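PDB 2F7L: Phosphoglucosamine/phosphogalactosamine mutase from Sulfolobus tokodaii, which interconverts the 6-phosphates and 1-phosphates of glucosamine and galactosamine on the route to UDP-GlcNAc and UDP-GalNAc, using magnesium. Local coordinates for residues R261-K273 / S345-N357. Residues are numbered along the deposited sequence; the frame is centred on the assembly and turned at random.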
loop_
_atom_site.group_PDB
_atom_site.type_symbol
_atom_site.label_atom_id
_atom_site.label_comp_id
_atom_site.label_asym_id
_atom_site.label_seq_id
_atom_site.Cartn_x
_atom_site.Cartn_y
_atom_site.Cartn_z
ATOM N N ARG A 261 -6.763 -4.459 11.099
ATOM C CA ARG A 261 -6.707 -4.647 12.548
ATOM C C ARG A 261 -5.606 -3.715 13.080
ATOM O O ARG A 261 -5.800 -2.972 14.047
ATOM C CB ARG A 261 -6.356 -6.097 12.906
ATOM C CG ARG A 261 -7.242 -7.173 12.288
ATOM C CD ARG A 261 -8.627 -6.999 12.753
ATOM N NE ARG A 261 -9.536 -8.048 12.300
ATOM C CZ ARG A 261 -9.839 -8.291 11.034
ATOM N NH1 ARG A 261 -9.290 -7.573 10.071
ATOM N NH2 ARG A 261 -10.741 -9.212 10.738
ATOM N N SER A 262 -4.446 -3.761 12.433
ATOM C CA SER A 262 -3.327 -2.929 12.836
ATOM C C SER A 262 -3.491 -1.495 12.350
ATOM O O SER A 262 -2.870 -0.579 12.889
ATOM C CB SER A 262 -2.008 -3.512 12.325
ATOM O OG SER A 262 -2.020 -3.680 10.926
ATOM N N GLY A 263 -4.329 -1.299 11.340
ATOM C CA GLY A 263 -4.546 0.038 10.826
ATOM C C GLY A 263 -5.350 0.784 11.859
ATOM O O GLY A 263 -5.175 1.983 12.071
ATOM N N THR A 264 -6.240 0.047 12.514
ATOM C CA THR A 264 -7.115 0.590 13.554
ATOM C C THR A 264 -6.310 0.977 14.806
ATOM O O THR A 264 -6.463 2.070 15.336
ATOM C CB THR A 264 -8.222 -0.448 13.916
ATOM O OG1 THR A 264 -9.150 -0.554 12.831
ATOM C CG2 THR A 264 -8.959 -0.035 15.174
ATOM N N LEU A 265 -5.458 0.059 15.255
ATOM C CA LEU A 265 -4.587 0.265 16.411
ATOM C C LEU A 265 -3.668 1.468 16.158
ATOM O O LEU A 265 -3.457 2.302 17.038
ATOM C CB LEU A 265 -3.743 -0.998 16.621
ATOM C CG LEU A 265 -3.900 -1.857 17.880
ATOM C CD1 LEU A 265 -5.281 -1.699 18.452
ATOM C CD2 LEU A 265 -3.617 -3.314 17.546
ATOM N N LEU A 266 -3.119 1.536 14.946
ATOM C CA LEU A 266 -2.223 2.610 14.532
ATOM C C LEU A 266 -3.008 3.890 14.348
ATOM O O LEU A 266 -2.539 4.980 14.678
ATOM C CB LEU A 266 -1.538 2.239 13.221
ATOM C CG LEU A 266 -0.076 1.786 13.285
ATOM C CD1 LEU A 266 0.256 1.054 14.585
ATOM C CD2 LEU A 266 0.191 0.920 12.080
ATOM N N SER A 267 -4.213 3.760 13.814
ATOM C CA SER A 267 -5.066 4.920 13.607
ATOM C C SER A 267 -5.335 5.522 14.996
ATOM O O SER A 267 -5.493 6.729 15.172
ATOM C CB SER A 267 -6.364 4.476 12.933
ATOM O OG SER A 267 -6.910 5.532 12.168
ATOM N N TYR A 268 -5.364 4.656 15.993
ATOM C CA TYR A 268 -5.590 5.081 17.364
ATOM C C TYR A 268 -4.403 5.904 17.889
ATOM O O TYR A 268 -4.545 7.076 18.259
ATOM C CB TYR A 268 -5.800 3.844 18.239
ATOM C CG TYR A 268 -5.716 4.128 19.706
ATOM C CD1 TYR A 268 -6.621 4.998 20.316
ATOM C CD2 TYR A 268 -4.711 3.554 20.486
ATOM C CE1 TYR A 268 -6.525 5.295 21.673
ATOM C CE2 TYR A 268 -4.604 3.847 21.846
ATOM C CZ TYR A 268 -5.513 4.718 22.431
ATOM O OH TYR A 268 -5.402 5.026 23.766
ATOM N N TRP A 269 -3.239 5.269 17.925
ATOM C CA TRP A 269 -2.026 5.908 18.394
ATOM C C TRP A 269 -1.810 7.282 17.762
ATOM O O TRP A 269 -1.300 8.198 18.404
ATOM C CB TRP A 269 -0.835 5.008 18.084
ATOM C CG TRP A 269 0.379 5.386 18.833
ATOM C CD1 TRP A 269 1.635 5.559 18.331
ATOM C CD2 TRP A 269 0.475 5.606 20.242
ATOM N NE1 TRP A 269 2.512 5.874 19.343
ATOM C CE2 TRP A 269 1.827 5.906 20.528
ATOM C CE3 TRP A 269 -0.450 5.580 21.296
ATOM C CZ2 TRP A 269 2.275 6.173 21.822
ATOM C CZ3 TRP A 269 -0.000 5.847 22.583
ATOM C CH2 TRP A 269 1.349 6.139 22.832
ATOM N N ALA A 270 -2.198 7.426 16.500
ATOM C CA ALA A 270 -2.020 8.696 15.805
ATOM C C ALA A 270 -2.769 9.837 16.493
ATOM O O ALA A 270 -2.303 10.982 16.473
ATOM C CB ALA A 270 -2.463 8.578 14.355
ATOM N N SER A 271 -3.923 9.532 17.089
ATOM C CA SER A 271 -4.715 10.546 17.801
ATOM C C SER A 271 -4.041 10.894 19.131
ATOM O O SER A 271 -4.098 12.034 19.594
ATOM C CB SER A 271 -6.123 10.030 18.088
ATOM O OG SER A 271 -6.052 8.925 18.974
ATOM N N VAL A 272 -3.416 9.900 19.744
ATOM C CA VAL A 272 -2.719 10.110 21.000
ATOM C C VAL A 272 -1.536 11.052 20.782
ATOM O O VAL A 272 -1.203 11.840 21.663
ATOM C CB VAL A 272 -2.199 8.773 21.578
ATOM C CG1 VAL A 272 -1.323 9.026 22.786
ATOM C CG2 VAL A 272 -3.382 7.872 21.950
ATOM N N LYS A 273 -0.910 10.974 19.606
ATOM C CA LYS A 273 0.232 11.832 19.271
ATOM C C LYS A 273 -0.191 13.204 18.734
ATOM O O LYS A 273 0.643 14.082 18.532
ATOM C CB LYS A 273 1.108 11.165 18.205
ATOM C CG LYS A 273 1.688 9.818 18.562
ATOM C CD LYS A 273 2.415 9.224 17.353
ATOM C CE LYS A 273 3.753 9.883 17.069
ATOM N NZ LYS A 273 4.759 9.472 18.057
ATOM N N SER A 345 5.200 2.414 9.695
ATOM C CA SER A 345 4.215 1.674 10.451
ATOM C C SER A 345 4.854 0.831 11.521
ATOM O O SER A 345 4.370 0.797 12.647
ATOM C CB SER A 345 3.416 0.789 9.514
ATOM O OG SER A 345 2.831 1.579 8.510
ATOM N N PHE A 346 5.925 0.136 11.160
ATOM C CA PHE A 346 6.636 -0.719 12.102
ATOM C C PHE A 346 7.130 0.100 13.313
ATOM O O PHE A 346 7.094 -0.368 14.459
ATOM C CB PHE A 346 7.822 -1.379 11.398
ATOM C CG PHE A 346 8.799 -2.029 12.338
ATOM C CD1 PHE A 346 8.524 -3.260 12.909
ATOM C CD2 PHE A 346 10.000 -1.406 12.652
ATOM C CE1 PHE A 346 9.429 -3.865 13.775
ATOM C CE2 PHE A 346 10.910 -2.005 13.521
ATOM C CZ PHE A 346 10.620 -3.238 14.081
ATOM N N ALA A 347 7.589 1.322 13.044
ATOM C CA ALA A 347 8.081 2.220 14.083
ATOM C C ALA A 347 6.944 2.693 14.995
ATOM O O ALA A 347 7.087 2.732 16.225
ATOM C CB ALA A 347 8.770 3.432 13.448
ATOM N N LEU A 348 5.827 3.078 14.394
ATOM C CA LEU A 348 4.699 3.536 15.169
ATOM C C LEU A 348 4.189 2.397 16.025
ATOM O O LEU A 348 3.744 2.609 17.150
ATOM C CB LEU A 348 3.586 4.028 14.254
ATOM C CG LEU A 348 3.834 5.378 13.587
ATOM C CD1 LEU A 348 2.749 5.659 12.559
ATOM C CD2 LEU A 348 3.866 6.464 14.643
ATOM N N MET A 349 4.268 1.182 15.501
ATOM C CA MET A 349 3.772 0.036 16.244
ATOM C C MET A 349 4.608 -0.187 17.485
ATOM O O MET A 349 4.070 -0.370 18.572
ATOM C CB MET A 349 3.779 -1.222 15.374
ATOM C CG MET A 349 3.063 -2.419 16.002
ATOM S SD MET A 349 1.296 -2.140 16.252
ATOM C CE MET A 349 0.611 -2.962 14.805
ATOM N N LEU A 350 5.927 -0.181 17.318
ATOM C CA LEU A 350 6.835 -0.364 18.449
ATOM C C LEU A 350 6.642 0.759 19.476
ATOM O O LEU A 350 6.989 0.590 20.645
ATOM C CB LEU A 350 8.298 -0.390 17.984
ATOM C CG LEU A 350 8.776 -1.616 17.204
ATOM C CD1 LEU A 350 10.276 -1.550 17.036
ATOM C CD2 LEU A 350 8.404 -2.891 17.934
ATOM N N GLU A 351 6.107 1.903 19.050
ATOM C CA GLU A 351 5.886 2.981 19.996
ATOM C C GLU A 351 4.635 2.602 20.782
ATOM O O GLU A 351 4.703 2.360 21.984
ATOM C CB GLU A 351 5.695 4.335 19.296
ATOM C CG GLU A 351 6.454 5.467 19.999
ATOM C CD GLU A 351 5.994 6.881 19.612
ATOM O OE1 GLU A 351 6.709 7.855 19.958
ATOM O OE2 GLU A 351 4.922 7.031 18.978
ATOM N N LEU A 352 3.505 2.527 20.088
ATOM C CA LEU A 352 2.217 2.146 20.669
ATOM C C LEU A 352 2.377 0.950 21.627
ATOM O O LEU A 352 1.860 0.943 22.741
ATOM C CB LEU A 352 1.257 1.803 19.522
ATOM C CG LEU A 352 -0.231 1.499 19.715
ATOM C CD1 LEU A 352 -0.482 0.006 19.527
ATOM C CD2 LEU A 352 -0.686 2.009 21.085
ATOM N N LEU A 353 3.123 -0.048 21.182
ATOM C CA LEU A 353 3.380 -1.242 21.970
ATOM C C LEU A 353 4.227 -0.920 23.200
ATOM O O LEU A 353 4.031 -1.488 24.272
ATOM C CB LEU A 353 4.109 -2.264 21.098
ATOM C CG LEU A 353 3.823 -3.746 21.337
ATOM C CD1 LEU A 353 4.361 -4.123 22.696
ATOM C CD2 LEU A 353 2.320 -4.026 21.244
ATOM N N ALA A 354 5.175 -0.005 23.039
ATOM C CA ALA A 354 6.070 0.382 24.125
ATOM C C ALA A 354 5.365 1.142 25.229
ATOM O O ALA A 354 5.623 0.931 26.410
ATOM C CB ALA A 354 7.194 1.229 23.579
ATOM N N ASN A 355 4.472 2.033 24.828
ATOM C CA ASN A 355 3.739 2.861 25.762
ATOM C C ASN A 355 2.576 2.136 26.447
ATOM O O ASN A 355 2.070 2.602 27.460
ATOM C CB ASN A 355 3.230 4.109 25.036
ATOM C CG ASN A 355 2.888 5.239 25.991
ATOM O OD1 ASN A 355 2.277 6.234 25.606
ATOM N ND2 ASN A 355 3.291 5.091 27.256
ATOM N N GLU A 356 2.144 1.004 25.906
ATOM C CA GLU A 356 1.043 0.266 26.524
ATOM C C GLU A 356 1.608 -0.796 27.462
ATOM O O GLU A 356 0.898 -1.359 28.298
ATOM C CB GLU A 356 0.180 -0.395 25.451
ATOM C CG GLU A 356 -0.430 0.584 24.464
ATOM C CD GLU A 356 -1.439 1.514 25.107
ATOM O OE1 GLU A 356 -2.308 0.985 25.823
ATOM O OE2 GLU A 356 -1.382 2.755 24.896
ATOM N N ASN A 357 2.901 -1.053 27.312
ATOM C CA ASN A 357 3.601 -2.041 28.109
ATOM C C ASN A 357 2.877 -3.389 28.131
ATOM O O ASN A 357 2.943 -4.135 29.109
ATOM C CB ASN A 357 3.795 -1.530 29.530
ATOM C CG ASN A 357 4.907 -2.265 30.255
ATOM O OD1 ASN A 357 5.113 -2.086 31.459
ATOM N ND2 ASN A 357 5.643 -3.095 29.514
#
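W269 enters the helix 345-356 as a knob into a hole formed by E351, L352, N355 and E356, and with it two helices of the third alpha/beta/alpha domain of a phosphohexose mutase are joined, their axes crossing at 71°. A large, flat indole suits this place because it can lie against aliphatic carbon and still offer one polar N-H. Its CG stands anti to the backbone N (chi1 -164°), which lays one face over L352, a leucine supplying that carbon, whose CB makes a CH-pi contact 3.9 Å from the centroid of the five-membered ring. L352 CD2 continues along the indole to CE3. The opposite face is covered toward its rim by K273 CG; the long lysine chain then bends at chi3 and chi4 to reach E351.

At the ring edge stands the carboxylate of E351, almost perpendicular to the indole and able to serve two donors with one oxygen: W269 NE1 approaches OE2 on the anti side, 33° out of the carboxylate plane, while K273 NZ meets its syn lone pair in a salt bridge. OE1 accepts from D164 N and K273 NZ also reaches H162 O, tying both side chains to the chain around 162-164. Nearer the helix starts, flexible M349 bends at chi2 and chi3 to place SD 3.7 Å from L266 CD1, the two side chains crossing at about a right angle, and M349 CE lies 3.6 Å from S262 CB.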